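Local coordinates for protein 3' terminal uridylyl transferase (Trypanosoma brucei, PDB 5HZD) that adds uridine residues from UTP to the 3' ends of guide RNAs, ribosomal RNAs and some mRNAs in the mitochondrial RNA-editing pathway, at residues A133-S138 with S364-T369; R212-G217 with A259-S264; H307-P312 with K393-M398; R460-I465 with I479-S484. All blocks are in the same frame, centred on the assembly; numbering follows the deposited sequence. Where two conformers were deposited one is given.

How the contacts relate
Contact 1 joins helix 131-135, beside the five-stranded mixed sheet of the palm, to the loop between helices 336-349 and 385-409, and so ties the catalytic palm to the helical C-terminal region. Contact 2 falls between the two halves of contact 1 along the chain; it belongs to a four-stranded antiparallel domain inserted between palm strands 174-177 and 285-288, its centre about 39 Å from that of contact 1. Contact 3 alternates with contact 1 in sequence and packs the start of helix 310-324 on helix 385-409. Contact 4 closes last, near the zinc finger, its centre about 28 Å from that of contact 3. Contact 2 lies across the chain's centre from contacts 3 and 4.

Contact 1: A133-S138 with S364-T369; sequences AMERGS and SLVNYT
E135 OE2 is gripped twice: the hydroxyl of S364 donates to it from OG at 2.8 Å, and a water donates from the same distance of 2.8 Å. The hydroxyl comes from above the carboxylate, 61° out of its plane. The water also accepts from L365 N, so the acid reaches the backbone of the loop through it. The first torsion of E135 (chi1 -67°) puts CG against V366 CG2 at 3.7 Å, and a bend at chi2 turns the carboxylate toward S364; the E135 and V366 side chains cross at about a right angle. On the loop side S364 OG accepts from V366 N at 3.2 Å, an ST turn that holds the hydroxyl oxygen in place, and a type I turn from L365 to Y368 follows. Helix 131-135 belongs to the nucleotidyltransferase palm and ends in a Schellman motif with G137 at positive phi, whereas the loop follows helix 336-349. M134 extends toward the loop, and in the conformer described, one of two, its SD meets L365 CD1 at 4.0 Å, a less certain contact. The buried L365 also touches A291 and I294, the latter a UTP-binding residue, and V366 leans on V131 of the palm helix.

Contact 2: R212-G217 with A259-S264; sequences RLLLEG and ALASAS
L214 reaches from helix 209-223 toward the loop that runs into strand 267-271, and its CD1 methyl does most of the touching. That methyl sits 3.6 Å from A261 N, with A261 CB at 3.9 Å from the same CD1 and the carbonyl oxygen of A259 close by, so it lies against the loop backbone as much as against side chains. CG of L214 is turned away from the carbonyl carbon (chi1 -75°), which sends CD1 out over the loop, while CB stays behind to meet L260 CD2 at 4.0 Å. The carbonyl of L214 takes part as well: a water donates to L214 O at 3.1 Å and accepts from A259 N at 2.7 Å, bridging helix and loop backbones next to the apolar contacts. S218 OG is a second, weak partner of the same oxygen. L215, one residue on, completes the apolar strip. Its CB lies 3.9 Å from L260 CD2, and that methyl also approaches L215 N at 3.7 Å; L260 therefore rests with one branch on the helix backbone between the two leucines. The rest of the buried L215 side chain turns to P258, W233 and M240. Further along, E216 is held by W233 NE1 through OE2, which ties the helix to the antiparallel sheet. The loop is fastened again where S262 OG bonds D211. A helix packed on a four-stranded antiparallel sheet, with the loop before strand 267-271 laid along one flank of the helix, makes up this insertion between palm strands, consistent with the middle domain of trypanosomal editing TUTases.

Contact 3: H307-P312 with K393-M398; sequences HPCARP and KAAGDM
C309 and A395 bring their CA atoms within 5.5 Å of each other where the chain turning into helix 310-324 abuts the flank of helix 385-409. The turn carries a helix-capping bond: H307 ND1 accepts from C309 N at 2.9 Å, nearly straight at 165°, while H307 O takes the amide of A310. The donor lies in the plane of the imidazole, so the bond fixes the rotation of the ring and leaves a face for the neighbouring helix; ND1 as acceptor is consistent with a neutral ring protonated at NE2. M398 fills that face. Its chain bends at chi3 (73°) and swings the CE methyl over the ring centre, a CH-pi contact of 3.7 Å from CE to the centroid of the H307 ring and 11° off the normal. SD lies obliquely above the rim, 3.5 Å from H307 CE1. The same sulfur packs on C309 CB at 3.8 Å, so one atom touches both the histidine and the cysteine. C309 in turn lies over two small residues of helix 385-409, A394 and A395, whose size lets the backbones come close. Helix 336-349 covers M398 with W343 and L347, and F70 of helix 59-76 touches A395, making this part of the buried packing of helices 59-76, 310-324, 336-349 and 385-409. C309 SG ends 4.0 Å from A394 CB and equally far from A395 CB, and only 3.8 Å from A395 N.

Contact 4: R460-I465 with I479-S484; sequences RYELCI and IGVTKS
I479 and L463 carry the apolar half of this contact, meeting obliquely with I479 CG2 4.0 Å from L463 CD1. L463 also spreads over the first turn of helix 481-497, its CG 3.7 Å from S484 CB. Beside this pair a water accepts from L463 N at 2.9 Å and donates to I479 O, linking the two backbones. The I479 carbonyl oxygen is flanked by aliphatic carbons too, with R460 CB at 3.3 Å and E462 CB at 3.5 Å. The two segments form the base of the loop holding the proposed nucleotide recognition motif, which begins at I465; N474 of that motif bonds R460 O, L463 O and I465 N. E462, the third large contributor, has its first torsion (chi1 -165°) set so that CG rests 3.4 Å from S484 OG, and the bend at chi2 (68°) turns the carboxylate toward a second water and H19. That water donates to E462 OE2 at 2.8 Å and also to S484 OG, and H19 NE2 bonds the same OE2. S484 OG itself donates to V481 O at 2.7 Å, one turn back, an oxygen it reaches by standing between amide nitrogen and carbonyl carbon (chi1 75°). V481 packs on L22 and L23 of the zinc finger and lies close to zinc-binding C8.

Contact 1: A133-S138 with S364-T369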
loop_
_atom_site.group_PDB
_atom_site.type_symbol
_atom_site.label_atom_id
_atom_site.label_comp_id
_atom_site.label_asym_id
_atom_site.label_seq_id
_atom_site.Cartn_x
_atom_site.Cartn_y
_atom_site.Cartn_z
ATOM N N ALA A 133 -13.763 -18.808 9.205
ATOM C CA ALA A 133 -14.191 -19.263 7.882
ATOM C C ALA A 133 -12.996 -19.470 6.965
ATOM O O ALA A 133 -12.953 -20.464 6.225
ATOM C CB ALA A 133 -15.168 -18.277 7.253
ATOM N N MET A 134 -12.025 -18.564 7.032
ATOM C CA MET A 134 -10.820 -18.688 6.225
ATOM C C MET A 134 -10.127 -20.010 6.544
ATOM O O MET A 134 -9.669 -20.719 5.647
ATOM C CB MET A 134 -9.871 -17.528 6.504
ATOM C CG MET A 134 -8.491 -17.707 5.909
ATOM S SD MET A 134 -7.592 -16.170 6.062
ATOM C CE MET A 134 -5.899 -16.658 5.697
ATOM N N GLU A 135 -10.076 -20.356 7.831
ATOM C CA GLU A 135 -9.436 -21.608 8.242
ATOM C C GLU A 135 -10.155 -22.851 7.702
ATOM O O GLU A 135 -9.505 -23.871 7.417
ATOM C CB GLU A 135 -9.264 -21.658 9.759
ATOM C CG GLU A 135 -8.250 -20.596 10.263
ATOM C CD GLU A 135 -6.827 -20.911 9.842
ATOM O OE1 GLU A 135 -6.351 -22.020 10.177
ATOM O OE2 GLU A 135 -6.186 -20.068 9.178
ATOM N N ARG A 136 -11.481 -22.770 7.545
ATOM C CA ARG A 136 -12.243 -23.887 6.985
ATOM C C ARG A 136 -12.187 -23.910 5.466
ATOM O O ARG A 136 -12.757 -24.810 4.849
ATOM C CB ARG A 136 -13.724 -23.835 7.388
ATOM C CG ARG A 136 -13.994 -23.671 8.863
ATOM C CD ARG A 136 -15.473 -23.812 9.150
ATOM N NE ARG A 136 -16.330 -22.909 8.374
ATOM C CZ ARG A 136 -16.762 -21.735 8.822
ATOM N NH1 ARG A 136 -16.389 -21.306 10.021
ATOM N NH2 ARG A 136 -17.551 -20.980 8.070
ATOM N N GLY A 137 -11.563 -22.904 4.863
ATOM C CA GLY A 137 -11.499 -22.798 3.414
ATOM C C GLY A 137 -12.758 -22.213 2.797
ATOM O O GLY A 137 -13.088 -22.508 1.655
ATOM N N SER A 138 -13.469 -21.374 3.550
ATOM C CA SER A 138 -14.732 -20.796 3.091
ATOM C C SER A 138 -14.739 -19.281 3.217
ATOM O O SER A 138 -15.752 -18.705 3.599
ATOM C CB SER A 138 -15.890 -21.336 3.923
ATOM O OG SER A 138 -16.023 -22.737 3.755
ATOM N N SER A 364 -1.918 -18.112 8.062
ATOM C CA SER A 364 -3.060 -18.139 8.970
ATOM C C SER A 364 -3.112 -16.866 9.806
ATOM O O SER A 364 -2.072 -16.358 10.253
ATOM C CB SER A 364 -2.983 -19.327 9.904
ATOM O OG SER A 364 -4.080 -19.315 10.812
ATOM N N LEU A 365 -4.324 -16.375 10.043
ATOM C CA LEU A 365 -4.527 -15.155 10.824
ATOM C C LEU A 365 -4.998 -15.492 12.227
ATOM O O LEU A 365 -5.406 -14.613 12.990
ATOM C CB LEU A 365 -5.543 -14.259 10.128
ATOM C CG LEU A 365 -5.119 -13.709 8.768
ATOM C CD1 LEU A 365 -6.316 -13.029 8.101
ATOM C CD2 LEU A 365 -3.974 -12.728 8.984
ATOM N N VAL A 366 -4.963 -16.769 12.585
ATOM C CA VAL A 366 -5.395 -17.191 13.919
ATOM C C VAL A 366 -4.664 -16.465 15.062
ATOM O O VAL A 366 -5.283 -16.036 16.050
ATOM C CB VAL A 366 -5.273 -18.716 14.084
ATOM C CG1 VAL A 366 -5.444 -19.106 15.546
ATOM C CG2 VAL A 366 -6.310 -19.414 13.210
ATOM N N ASN A 367 -3.364 -16.267 14.929
ATOM C CA ASN A 367 -2.648 -15.618 16.043
ATOM C C ASN A 367 -2.440 -14.120 15.857
ATOM O O ASN A 367 -1.593 -13.506 16.519
ATOM C CB ASN A 367 -1.311 -16.301 16.288
ATOM C CG ASN A 367 -1.480 -17.765 16.684
ATOM O OD1 ASN A 367 -2.383 -18.118 17.443
ATOM N ND2 ASN A 367 -0.629 -18.623 16.141
ATOM N N TYR A 368 -3.195 -13.526 14.940
ATOM C CA TYR A 368 -2.948 -12.142 14.546
ATOM C C TYR A 368 -3.417 -11.175 15.628
ATOM O O TYR A 368 -4.477 -11.354 16.219
ATOM C CB TYR A 368 -3.713 -11.850 13.252
ATOM C CG TYR A 368 -3.190 -10.658 12.485
ATOM C CD1 TYR A 368 -2.105 -10.773 11.617
ATOM C CD2 TYR A 368 -3.801 -9.410 12.611
ATOM C CE1 TYR A 368 -1.625 -9.699 10.900
ATOM C CE2 TYR A 368 -3.332 -8.316 11.883
ATOM C CZ TYR A 368 -2.252 -8.455 11.030
ATOM O OH TYR A 368 -1.811 -7.342 10.314
ATOM N N THR A 369 -2.608 -10.158 15.893
ATOM C CA THR A 369 -2.953 -9.184 16.921
ATOM C C THR A 369 -2.965 -7.765 16.372
ATOM O O THR A 369 -3.587 -6.884 16.962
ATOM C CB THR A 369 -1.948 -9.230 18.096
ATOM O OG1 THR A 369 -0.607 -9.119 17.585
ATOM C CG2 THR A 369 -2.087 -10.531 18.857
HETATM O O HOH W 1 -6.670 -17.340 8.882
#

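Contact 2: R212-G217 with A259-S264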
loop_
_atom_site.group_PDB
_atom_site.type_symbol
_atom_site.label_atom_id
_atom_site.label_comp_id
_atom_site.label_asym_id
_atom_site.label_seq_id
_atom_site.Cartn_x
_atom_site.Cartn_y
_atom_site.Cartn_z
ATOM N N ARG A 212 -39.767 6.750 22.199
ATOM C CA ARG A 212 -38.556 7.524 22.520
ATOM C C ARG A 212 -37.641 6.734 23.449
ATOM O O ARG A 212 -36.420 6.715 23.250
ATOM C CB ARG A 212 -38.892 8.898 23.147
ATOM C CG ARG A 212 -39.578 9.890 22.185
ATOM C CD ARG A 212 -39.678 11.348 22.718
ATOM N NE ARG A 212 -40.459 11.485 23.935
ATOM C CZ ARG A 212 -41.787 11.662 23.984
ATOM N NH1 ARG A 212 -42.512 11.703 22.864
ATOM N NH2 ARG A 212 -42.399 11.780 25.163
ATOM N N LEU A 213 -38.218 6.077 24.450
ATOM C CA LEU A 213 -37.414 5.278 25.379
ATOM C C LEU A 213 -36.789 4.073 24.695
ATOM O O LEU A 213 -35.662 3.678 25.024
ATOM C CB LEU A 213 -38.235 4.841 26.600
ATOM C CG LEU A 213 -38.633 5.976 27.545
ATOM C CD1 LEU A 213 -39.585 5.440 28.601
ATOM C CD2 LEU A 213 -37.411 6.580 28.202
ATOM N N LEU A 214 -37.490 3.509 23.721
ATOM C CA LEU A 214 -36.961 2.365 22.992
ATOM C C LEU A 214 -35.793 2.784 22.118
ATOM O O LEU A 214 -34.780 2.082 22.055
ATOM C CB LEU A 214 -38.066 1.669 22.166
ATOM C CG LEU A 214 -39.039 0.839 23.010
ATOM C CD1 LEU A 214 -40.281 0.382 22.207
ATOM C CD2 LEU A 214 -38.314 -0.356 23.591
ATOM N N LEU A 215 -35.908 3.919 21.427
ATOM C CA LEU A 215 -34.805 4.353 20.568
ATOM C C LEU A 215 -33.579 4.674 21.413
ATOM O O LEU A 215 -32.453 4.280 21.076
ATOM C CB LEU A 215 -35.207 5.564 19.718
ATOM C CG LEU A 215 -34.144 6.165 18.793
ATOM C CD1 LEU A 215 -33.501 5.089 17.893
ATOM C CD2 LEU A 215 -34.663 7.340 17.949
ATOM N N GLU A 216 -33.785 5.410 22.500
ATOM C CA GLU A 216 -32.652 5.754 23.368
ATOM C C GLU A 216 -32.010 4.489 23.929
ATOM O O GLU A 216 -30.768 4.398 24.038
ATOM C CB GLU A 216 -33.116 6.652 24.513
ATOM C CG GLU A 216 -33.587 8.019 24.069
ATOM C CD GLU A 216 -34.168 8.828 25.209
ATOM O OE1 GLU A 216 -33.622 8.734 26.336
ATOM O OE2 GLU A 216 -35.165 9.545 24.975
ATOM N N GLY A 217 -32.856 3.525 24.274
ATOM C CA GLY A 217 -32.414 2.231 24.767
ATOM C C GLY A 217 -31.547 1.501 23.761
ATOM O O GLY A 217 -30.531 0.911 24.130
ATOM N N ALA A 259 -35.997 -1.030 17.558
ATOM C CA ALA A 259 -37.233 -1.783 17.451
ATOM C C ALA A 259 -38.283 -0.971 18.169
ATOM O O ALA A 259 -38.511 -1.146 19.370
ATOM C CB ALA A 259 -37.104 -3.157 18.099
ATOM N N LEU A 260 -38.920 -0.069 17.440
ATOM C CA LEU A 260 -39.846 0.835 18.071
ATOM C C LEU A 260 -41.193 0.141 18.165
ATOM O O LEU A 260 -41.459 -0.838 17.461
ATOM C CB LEU A 260 -39.916 2.150 17.291
ATOM C CG LEU A 260 -38.531 2.789 17.096
ATOM C CD1 LEU A 260 -38.691 4.125 16.395
ATOM C CD2 LEU A 260 -37.737 2.941 18.388
ATOM N N ALA A 261 -42.027 0.639 19.059
ATOM C CA ALA A 261 -43.334 0.025 19.323
ATOM C C ALA A 261 -44.370 0.375 18.243
ATOM O O ALA A 261 -45.078 -0.520 17.768
ATOM C CB ALA A 261 -43.825 0.425 20.697
ATOM N N SER A 262 -44.446 1.658 17.856
ATOM C CA SER A 262 -45.500 2.137 16.942
ATOM C C SER A 262 -45.350 1.499 15.583
ATOM O O SER A 262 -44.282 1.517 14.991
ATOM C CB SER A 262 -45.463 3.669 16.775
ATOM O OG SER A 262 -45.797 4.321 17.985
ATOM N N ALA A 263 -46.443 0.932 15.098
ATOM C CA ALA A 263 -46.398 0.254 13.820
ATOM C C ALA A 263 -45.935 1.197 12.719
ATOM O O ALA A 263 -46.458 2.317 12.587
ATOM C CB ALA A 263 -47.764 -0.288 13.496
ATOM N N SER A 264 -44.994 0.700 11.923
ATOM C CA SER A 264 -44.423 1.370 10.754
ATOM C C SER A 264 -43.607 2.610 11.045
ATOM O O SER A 264 -43.232 3.329 10.124
ATOM C CB SER A 264 -45.485 1.695 9.717
ATOM O OG SER A 264 -46.122 0.513 9.250
HETATM O O HOH W 2 -35.476 -0.179 20.032
#

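Contact 3: H307-P312 with K393-M398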
loop_
_atom_site.group_PDB
_atom_site.type_symbol
_atom_site.label_atom_id
_atom_site.label_comp_id
_atom_site.label_asym_id
_atom_site.label_seq_id
_atom_site.Cartn_x
_atom_site.Cartn_y
_atom_site.Cartn_z
ATOM N N HIS A 307 16.739 -2.191 9.381
ATOM C CA HIS A 307 17.850 -1.243 9.266
ATOM C C HIS A 307 17.215 0.151 9.351
ATOM O O HIS A 307 16.167 0.373 8.746
ATOM C CB HIS A 307 18.525 -1.407 7.895
ATOM C CG HIS A 307 19.804 -0.655 7.769
ATOM N ND1 HIS A 307 19.847 0.722 7.671
ATOM C CD2 HIS A 307 21.094 -1.076 7.721
ATOM C CE1 HIS A 307 21.106 1.116 7.595
ATOM N NE2 HIS A 307 21.883 0.041 7.603
ATOM N N PRO A 308 17.854 1.097 10.061
ATOM C CA PRO A 308 17.259 2.429 10.239
ATOM C C PRO A 308 17.139 3.225 8.935
ATOM O O PRO A 308 16.358 4.188 8.901
ATOM C CB PRO A 308 18.219 3.126 11.210
ATOM C CG PRO A 308 19.513 2.392 11.106
ATOM C CD PRO A 308 19.117 0.950 10.804
ATOM N N CYS A 309 17.879 2.850 7.892
ATOM C CA CYS A 309 17.749 3.544 6.617
ATOM C C CYS A 309 16.852 2.808 5.629
ATOM O O CYS A 309 16.626 3.271 4.477
ATOM C CB CYS A 309 19.130 3.766 5.994
ATOM S SG CYS A 309 20.144 4.755 7.053
ATOM N N ALA A 310 16.271 1.680 6.040
ATOM C CA ALA A 310 15.514 0.899 5.069
ATOM C C ALA A 310 14.167 1.516 4.693
ATOM O O ALA A 310 13.800 1.561 3.508
ATOM C CB ALA A 310 15.334 -0.570 5.556
ATOM N N ARG A 311 13.418 2.037 5.667
ATOM C CA ARG A 311 12.176 2.711 5.261
ATOM C C ARG A 311 12.418 4.009 4.474
ATOM O O ARG A 311 11.756 4.229 3.454
ATOM C CB ARG A 311 11.260 2.970 6.455
ATOM C CG ARG A 311 10.660 1.695 7.055
ATOM C CD ARG A 311 9.910 2.066 8.332
ATOM N NE ARG A 311 10.836 2.487 9.368
ATOM C CZ ARG A 311 10.462 3.139 10.460
ATOM N NH1 ARG A 311 9.185 3.469 10.634
ATOM N NH2 ARG A 311 11.380 3.479 11.357
ATOM N N PRO A 312 13.347 4.873 4.930
ATOM C CA PRO A 312 13.571 6.093 4.141
ATOM C C PRO A 312 13.959 5.789 2.694
ATOM O O PRO A 312 13.451 6.419 1.744
ATOM C CB PRO A 312 14.700 6.800 4.915
ATOM C CG PRO A 312 14.396 6.421 6.347
ATOM C CD PRO A 312 14.068 4.928 6.221
ATOM N N LYS A 393 24.849 9.682 6.043
ATOM C CA LYS A 393 25.923 9.101 5.263
ATOM C C LYS A 393 25.542 7.695 4.763
ATOM O O LYS A 393 25.768 7.354 3.596
ATOM C CB LYS A 393 27.207 9.061 6.094
ATOM C CG LYS A 393 28.318 8.317 5.406
ATOM C CD LYS A 393 29.644 8.409 6.147
ATOM C CE LYS A 393 30.671 7.503 5.482
ATOM N NZ LYS A 393 32.045 7.888 5.899
ATOM N N ALA A 394 24.981 6.879 5.653
ATOM C CA ALA A 394 24.603 5.511 5.319
ATOM C C ALA A 394 23.481 5.499 4.298
ATOM O O ALA A 394 23.522 4.739 3.335
ATOM C CB ALA A 394 24.143 4.750 6.580
ATOM N N ALA A 395 22.455 6.325 4.513
ATOM C CA ALA A 395 21.322 6.373 3.576
ATOM C C ALA A 395 21.781 6.745 2.163
ATOM O O ALA A 395 21.345 6.133 1.159
ATOM C CB ALA A 395 20.249 7.347 4.063
ATOM N N GLY A 396 22.622 7.762 2.059
ATOM C CA GLY A 396 23.143 8.128 0.757
ATOM C C GLY A 396 23.952 7.004 0.134
ATOM O O GLY A 396 23.784 6.684 -1.054
ATOM N N ASP A 397 24.831 6.391 0.916
ATOM C CA ASP A 397 25.648 5.280 0.414
ATOM C C ASP A 397 24.756 4.139 -0.091
ATOM O O ASP A 397 25.025 3.507 -1.129
ATOM C CB ASP A 397 26.469 4.669 1.546
ATOM C CG ASP A 397 27.675 5.484 1.932
ATOM O OD1 ASP A 397 28.084 6.397 1.177
ATOM O OD2 ASP A 397 28.230 5.177 3.018
ATOM N N MET A 398 23.719 3.834 0.678
ATOM C CA MET A 398 22.843 2.720 0.337
ATOM C C MET A 398 22.030 2.973 -0.915
ATOM O O MET A 398 21.843 2.077 -1.739
ATOM C CB MET A 398 21.934 2.413 1.515
ATOM C CG MET A 398 22.754 1.853 2.658
ATOM S SD MET A 398 21.856 1.857 4.233
ATOM C CE MET A 398 20.668 0.528 3.978
#

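Contact 4: R460-I465 with I479-S484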
loop_
_atom_site.group_PDB
_atom_site.type_symbol
_atom_site.label_atom_id
_atom_site.label_comp_id
_atom_site.label_asym_id
_atom_site.label_seq_id
_atom_site.Cartn_x
_atom_site.Cartn_y
_atom_site.Cartn_z
ATOM N N ARG A 460 6.779 -12.277 -20.185
ATOM C CA ARG A 460 8.167 -11.909 -20.479
ATOM C C ARG A 460 9.028 -12.245 -19.267
ATOM O O ARG A 460 8.558 -12.182 -18.117
ATOM C CB ARG A 460 8.285 -10.407 -20.728
ATOM C CG ARG A 460 7.563 -9.934 -21.986
ATOM C CD ARG A 460 8.176 -10.560 -23.211
ATOM N NE ARG A 460 7.688 -9.939 -24.441
ATOM C CZ ARG A 460 8.012 -10.316 -25.660
ATOM N NH1 ARG A 460 8.864 -11.334 -25.875
ATOM N NH2 ARG A 460 7.493 -9.671 -26.682
ATOM N N TYR A 461 10.272 -12.640 -19.552
ATOM C CA TYR A 461 11.245 -12.973 -18.513
ATOM C C TYR A 461 12.535 -12.212 -18.775
ATOM O O TYR A 461 13.637 -12.723 -18.559
ATOM C CB TYR A 461 11.529 -14.483 -18.502
ATOM C CG TYR A 461 10.333 -15.344 -18.138
ATOM C CD1 TYR A 461 9.609 -15.104 -16.983
ATOM C CD2 TYR A 461 9.946 -16.411 -18.945
ATOM C CE1 TYR A 461 8.521 -15.889 -16.633
ATOM C CE2 TYR A 461 8.846 -17.203 -18.609
ATOM C CZ TYR A 461 8.155 -16.943 -17.442
ATOM O OH TYR A 461 7.064 -17.723 -17.100
ATOM N N GLU A 462 12.399 -10.978 -19.259
ATOM C CA GLU A 462 13.542 -10.111 -19.472
ATOM C C GLU A 462 14.065 -9.581 -18.157
ATOM O O GLU A 462 15.265 -9.718 -17.843
ATOM C CB GLU A 462 13.117 -8.931 -20.342
ATOM C CG GLU A 462 14.259 -8.153 -20.927
ATOM C CD GLU A 462 15.079 -8.904 -21.975
ATOM O OE1 GLU A 462 14.536 -9.680 -22.814
ATOM O OE2 GLU A 462 16.308 -8.695 -21.960
ATOM N N LEU A 463 13.176 -8.941 -17.408
ATOM C CA LEU A 463 13.497 -8.512 -16.055
ATOM C C LEU A 463 12.659 -9.345 -15.115
ATOM O O LEU A 463 11.416 -9.320 -15.204
ATOM C CB LEU A 463 13.129 -7.040 -15.863
ATOM C CG LEU A 463 13.671 -6.032 -16.872
ATOM C CD1 LEU A 463 13.354 -4.624 -16.363
ATOM C CD2 LEU A 463 15.172 -6.215 -17.040
ATOM N N CYS A 464 13.299 -10.094 -14.221
ATOM C CA CYS A 464 12.551 -11.040 -13.398
ATOM C C CYS A 464 12.583 -10.715 -11.919
ATOM O O CYS A 464 13.666 -10.574 -11.331
ATOM C CB CYS A 464 13.114 -12.451 -13.590
ATOM S SG CYS A 464 12.841 -13.069 -15.264
ATOM N N ILE A 465 11.398 -10.626 -11.313
ATOM C CA ILE A 465 11.265 -10.425 -9.871
ATOM C C ILE A 465 10.236 -11.463 -9.426
ATOM O O ILE A 465 9.094 -11.471 -9.925
ATOM C CB ILE A 465 10.737 -9.017 -9.557
ATOM C CG1 ILE A 465 11.723 -7.965 -10.064
ATOM C CG2 ILE A 465 10.552 -8.870 -8.062
ATOM C CD1 ILE A 465 11.232 -6.527 -9.778
ATOM N N ILE A 479 7.090 -6.782 -19.137
ATOM C CA ILE A 479 8.217 -5.985 -19.592
ATOM C C ILE A 479 9.036 -6.692 -20.655
ATOM O O ILE A 479 9.892 -7.530 -20.341
ATOM C CB ILE A 479 9.105 -5.552 -18.398
ATOM C CG1 ILE A 479 8.241 -4.805 -17.381
ATOM C CG2 ILE A 479 10.284 -4.708 -18.908
ATOM C CD1 ILE A 479 8.990 -4.391 -16.111
ATOM N N GLY A 480 8.762 -6.377 -21.919
ATOM C CA GLY A 480 9.549 -6.897 -23.018
ATOM C C GLY A 480 10.837 -6.108 -23.217
ATOM O O GLY A 480 11.148 -5.221 -22.424
ATOM N N VAL A 481 11.579 -6.402 -24.272
ATOM C CA VAL A 481 12.937 -5.869 -24.392
ATOM C C VAL A 481 13.016 -4.337 -24.447
ATOM O O VAL A 481 13.832 -3.745 -23.721
ATOM C CB VAL A 481 13.727 -6.513 -25.550
ATOM C CG1 VAL A 481 13.130 -6.189 -26.920
ATOM C CG2 VAL A 481 15.217 -6.105 -25.469
ATOM N N THR A 482 12.205 -3.689 -25.276
ATOM C CA THR A 482 12.280 -2.224 -25.326
ATOM C C THR A 482 11.825 -1.623 -24.008
ATOM O O THR A 482 12.453 -0.679 -23.503
ATOM C CB THR A 482 11.529 -1.601 -26.550
ATOM O OG1 THR A 482 10.132 -1.921 -26.479
ATOM C CG2 THR A 482 12.110 -2.134 -27.809
ATOM N N LYS A 483 10.779 -2.174 -23.396
ATOM C CA LYS A 483 10.371 -1.645 -22.105
ATOM C C LYS A 483 11.511 -1.833 -21.093
ATOM O O LYS A 483 11.736 -0.975 -20.231
ATOM C CB LYS A 483 9.077 -2.320 -21.611
ATOM C CG LYS A 483 7.819 -1.853 -22.322
ATOM C CD LYS A 483 6.562 -2.199 -21.521
ATOM C CE LYS A 483 5.317 -1.763 -22.277
ATOM N NZ LYS A 483 4.077 -2.100 -21.522
ATOM N N SER A 484 12.237 -2.946 -21.192
ATOM C CA SER A 484 13.279 -3.245 -20.190
ATOM C C SER A 484 14.408 -2.228 -20.315
ATOM O O SER A 484 15.023 -1.849 -19.315
ATOM C CB SER A 484 13.841 -4.678 -20.328
ATOM O OG SER A 484 14.709 -4.806 -21.445
HETATM O O HOH W 3 16.954 -6.095 -21.179
HETATM O O HOH W 4 10.454 -9.051 -18.273
#